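Local coordinates for protein disulfide isomerase (Pseudomonas aeruginosa, PDB 4N30), which probably acts as a periplasmic thiol-disulfide oxidoreductase of the DsbA subfamily, with a thioredoxin fold, at residues A[176-188]-A[195-207]. Residues are numbered along the deposited sequence; the frame is centred on the assembly and turned at random.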
# COMPACT_ATOMS: atom_id res chain seq x y z
N ARG A 176 -5.11 0.94 13.43
CA ARG A 176 -5.02 1.00 14.88
C ARG A 176 -6.20 0.29 15.49
O ARG A 176 -6.00 -0.42 16.52
CB ARG A 176 -4.87 2.46 15.35
CG ARG A 176 -3.47 3.02 14.93
CD ARG A 176 -3.07 4.29 15.67
NE ARG A 176 -4.00 5.34 15.25
CZ ARG A 176 -3.70 6.60 14.89
NH1 ARG A 176 -2.40 7.04 14.90
NH2 ARG A 176 -4.72 7.37 14.52
N SER A 177 -7.36 0.37 14.92
CA SER A 177 -8.58 -0.34 15.42
C SER A 177 -8.34 -1.81 15.38
O SER A 177 -8.97 -2.61 16.15
CB SER A 177 -9.84 0.02 14.61
OG SER A 177 -10.00 -0.69 13.40
N LYS A 178 -7.50 -2.31 14.47
CA LYS A 178 -7.22 -3.76 14.31
C LYS A 178 -5.98 -4.07 15.11
O LYS A 178 -5.52 -5.22 15.08
CB LYS A 178 -6.97 -4.09 12.83
CG LYS A 178 -8.22 -4.07 11.97
CD LYS A 178 -7.78 -4.47 10.57
CE LYS A 178 -8.84 -4.26 9.52
NZ LYS A 178 -9.46 -5.60 9.34
N GLY A 179 -5.40 -3.15 15.84
CA GLY A 179 -4.22 -3.50 16.64
C GLY A 179 -2.94 -3.63 15.82
O GLY A 179 -1.93 -4.20 16.32
N ILE A 180 -2.89 -3.06 14.65
CA ILE A 180 -1.69 -3.14 13.77
C ILE A 180 -0.70 -2.05 14.18
O ILE A 180 -1.11 -0.86 14.38
CB ILE A 180 -2.13 -2.90 12.31
CG1 ILE A 180 -2.99 -4.07 11.88
CG2 ILE A 180 -0.92 -2.91 11.37
CD1 ILE A 180 -3.54 -3.99 10.43
N THR A 181 0.53 -2.37 14.44
CA THR A 181 1.50 -1.40 14.94
C THR A 181 2.73 -1.30 14.08
O THR A 181 3.56 -0.42 14.36
CB THR A 181 1.93 -1.76 16.39
OG1 THR A 181 2.87 -2.81 16.37
CG2 THR A 181 0.79 -2.10 17.34
N ALA A 182 3.00 -2.26 13.17
CA ALA A 182 4.29 -2.32 12.46
C ALA A 182 4.03 -2.59 11.00
O ALA A 182 2.95 -3.02 10.64
CB ALA A 182 5.24 -3.37 13.07
N THR A 183 5.03 -2.32 10.16
CA THR A 183 4.91 -2.49 8.72
C THR A 183 5.98 -3.33 8.15
O THR A 183 7.13 -3.37 8.68
CB THR A 183 4.93 -1.14 7.96
OG1 THR A 183 6.09 -0.42 8.34
CG2 THR A 183 3.70 -0.26 8.34
N PRO A 184 5.72 -4.14 7.16
CA PRO A 184 4.38 -4.37 6.56
C PRO A 184 3.55 -5.29 7.42
O PRO A 184 4.08 -6.23 8.11
CB PRO A 184 4.72 -5.07 5.22
CG PRO A 184 6.01 -5.86 5.56
CD PRO A 184 6.77 -4.94 6.45
N THR A 185 2.27 -5.06 7.46
CA THR A 185 1.32 -6.05 8.05
C THR A 185 0.28 -6.28 6.97
O THR A 185 -0.14 -5.34 6.26
CB THR A 185 0.64 -5.50 9.28
OG1 THR A 185 1.61 -5.41 10.32
CG2 THR A 185 -0.49 -6.45 9.79
N LEU A 186 -0.06 -7.54 6.75
CA LEU A 186 -1.08 -7.93 5.74
C LEU A 186 -2.40 -8.25 6.36
O LEU A 186 -2.39 -8.93 7.37
CB LEU A 186 -0.57 -9.11 4.92
CG LEU A 186 0.84 -8.98 4.39
CD1 LEU A 186 1.15 -10.23 3.51
CD2 LEU A 186 1.03 -7.69 3.58
N VAL A 187 -3.45 -7.81 5.72
CA VAL A 187 -4.80 -8.33 6.03
C VAL A 187 -5.24 -8.97 4.71
O VAL A 187 -5.49 -8.22 3.76
CB VAL A 187 -5.76 -7.25 6.54
CG1 VAL A 187 -7.18 -7.90 6.69
CG2 VAL A 187 -5.32 -6.69 7.88
N ILE A 188 -5.39 -10.30 4.70
CA ILE A 188 -5.78 -10.98 3.45
C ILE A 188 -7.27 -11.27 3.59
O ILE A 188 -7.67 -11.93 4.52
CB ILE A 188 -5.00 -12.26 3.24
CG1 ILE A 188 -3.48 -12.00 3.29
CG2 ILE A 188 -5.48 -12.93 1.93
CD1 ILE A 188 -2.60 -13.22 3.05
N ARG A 195 -14.30 -13.30 4.94
CA ARG A 195 -13.41 -13.63 6.02
C ARG A 195 -12.03 -13.00 5.71
O ARG A 195 -11.60 -12.88 4.54
CB ARG A 195 -13.30 -15.16 6.00
CG ARG A 195 -12.62 -15.80 7.19
CD ARG A 195 -12.61 -17.29 7.09
NE ARG A 195 -12.14 -17.88 8.31
CZ ARG A 195 -11.94 -19.17 8.38
NH1 ARG A 195 -12.20 -20.00 7.35
NH2 ARG A 195 -11.60 -19.66 9.59
N SER A 196 -11.31 -12.68 6.79
CA SER A 196 -9.93 -12.14 6.63
C SER A 196 -9.01 -12.68 7.68
O SER A 196 -9.44 -13.25 8.67
CB SER A 196 -9.94 -10.64 6.68
OG SER A 196 -10.30 -10.15 7.96
N VAL A 197 -7.72 -12.56 7.40
CA VAL A 197 -6.71 -12.98 8.35
C VAL A 197 -5.56 -11.98 8.31
O VAL A 197 -5.15 -11.51 7.24
CB VAL A 197 -6.25 -14.41 8.05
CG1 VAL A 197 -5.58 -14.59 6.68
CG2 VAL A 197 -5.24 -14.92 9.06
N LYS A 198 -4.96 -11.70 9.45
CA LYS A 198 -3.86 -10.74 9.56
C LYS A 198 -2.56 -11.50 9.70
O LYS A 198 -2.42 -12.52 10.48
CB LYS A 198 -4.15 -9.87 10.77
CG LYS A 198 -3.07 -8.82 10.89
CD LYS A 198 -2.98 -8.13 12.25
CE LYS A 198 -4.27 -7.60 12.79
NZ LYS A 198 -4.29 -7.50 14.33
N LEU A 199 -1.50 -11.03 9.09
CA LEU A 199 -0.16 -11.60 9.20
C LEU A 199 0.76 -10.42 9.39
O LEU A 199 0.81 -9.50 8.59
CB LEU A 199 0.28 -12.31 7.93
CG LEU A 199 -0.67 -13.32 7.25
CD1 LEU A 199 -0.23 -13.66 5.84
CD2 LEU A 199 -0.59 -14.56 8.12
N GLU A 200 1.57 -10.44 10.43
CA GLU A 200 2.55 -9.37 10.67
C GLU A 200 3.83 -9.75 10.06
O GLU A 200 4.31 -10.82 10.48
CB GLU A 200 2.68 -9.06 12.18
CG GLU A 200 3.80 -7.92 12.38
CD GLU A 200 3.69 -7.19 13.72
OE1 GLU A 200 2.55 -7.05 14.27
OE2 GLU A 200 4.83 -6.94 14.21
N GLY A 201 4.45 -8.88 9.26
CA GLY A 201 5.81 -9.15 8.69
C GLY A 201 5.79 -9.43 7.22
O GLY A 201 4.78 -9.29 6.49
N MET A 202 7.03 -9.65 6.76
CA MET A 202 7.34 -9.97 5.37
C MET A 202 6.96 -11.38 5.01
O MET A 202 7.85 -12.26 4.76
CB MET A 202 8.79 -9.64 4.98
CG MET A 202 9.10 -8.15 5.20
SD MET A 202 10.82 -7.76 4.72
CE MET A 202 11.72 -8.87 5.74
N ALA A 203 5.67 -11.66 4.87
CA ALA A 203 5.20 -13.05 4.65
C ALA A 203 5.76 -13.60 3.35
O ALA A 203 5.52 -13.04 2.27
CB ALA A 203 3.67 -13.02 4.60
N ASP A 204 6.36 -14.81 3.45
CA ASP A 204 6.91 -15.55 2.34
C ASP A 204 5.85 -16.38 1.65
O ASP A 204 4.65 -16.30 2.00
CB ASP A 204 8.12 -16.45 2.73
CG ASP A 204 7.79 -17.49 3.68
OD1 ASP A 204 6.67 -17.97 3.79
OD2 ASP A 204 8.66 -17.89 4.51
N GLU A 205 6.17 -17.05 0.56
CA GLU A 205 5.10 -17.71 -0.18
C GLU A 205 4.40 -18.74 0.67
O GLU A 205 3.18 -18.90 0.48
CB GLU A 205 5.58 -18.31 -1.49
CG GLU A 205 6.59 -19.43 -1.35
CD GLU A 205 7.15 -19.91 -2.71
OE1 GLU A 205 6.69 -19.45 -3.83
OE2 GLU A 205 8.05 -20.79 -2.64
N THR A 206 5.10 -19.46 1.55
CA THR A 206 4.49 -20.50 2.36
C THR A 206 3.43 -19.89 3.30
O THR A 206 2.35 -20.43 3.57
CB THR A 206 5.50 -21.25 3.15
OG1 THR A 206 6.48 -21.70 2.19
CG2 THR A 206 4.85 -22.41 3.95
N THR A 207 3.80 -18.75 3.90
CA THR A 207 2.92 -17.98 4.75
C THR A 207 1.67 -17.52 3.97
O THR A 207 0.53 -17.67 4.48
CB THR A 207 3.69 -16.85 5.42
OG1 THR A 207 4.77 -17.46 6.18
CG2 THR A 207 2.75 -16.07 6.34
O HOH W 1 -1.73 -6.67 14.96
O HOH W 2 1.38 -4.87 13.06
O HOH W 3 1.88 -5.21 16.26
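With CG of Lys198 trans to its backbone N (chi1 -178°) and the chain bending at chi3 (-50°), the lysine runs across Thr185 CG2 and past Ile180 CG1, so that NZ reaches Lys178 O at 2.7 Å. It thereby ties the edge strand of the C-terminal beta hairpin of the thioredoxin fold to the residues just after helix 162-177, where Gly179 closes a Schellman motif. A water accepts from NZ and donates weakly to Gly179 O. Glu200, on the same face, also sets CG opposite its backbone N, and its extended chain brings OE2 alongside Ala182 CB. A second water donates to both Glu200 OE1 and Thr185 OG1 and accepts from Thr181 N, while Thr185 OG1 itself donates to Ala182 O from above the carbonyl plane, at 2.8 Å.

The strands 185-188 and 196-200 are antiparallel (166°). Leu186 and Leu199 form a hydrogen-bonded pair, as do Ile188 and Val197; Leu186 N lies 2.8 Å from Leu199 O. On the face of these four residues, Ile188 CD1 packs against Leu199 CD1 at 3.7 Å and Leu186 CD1 meets Ala203 CB, beneath helix 205-216, whose N-cap is Asp204. Beyond the strands, Gly201 N still donates to Pro184 O. Pro184 follows a cis peptide bond, the cis-proline loop characteristic of thioredoxin-fold oxidoreductases, and its side chain touches Phe68 within the probable CxxC motif Cys66-Cys69. Across the hairpin, the proline ring meets the Met202 side chain, CG to CG at 3.9 Å.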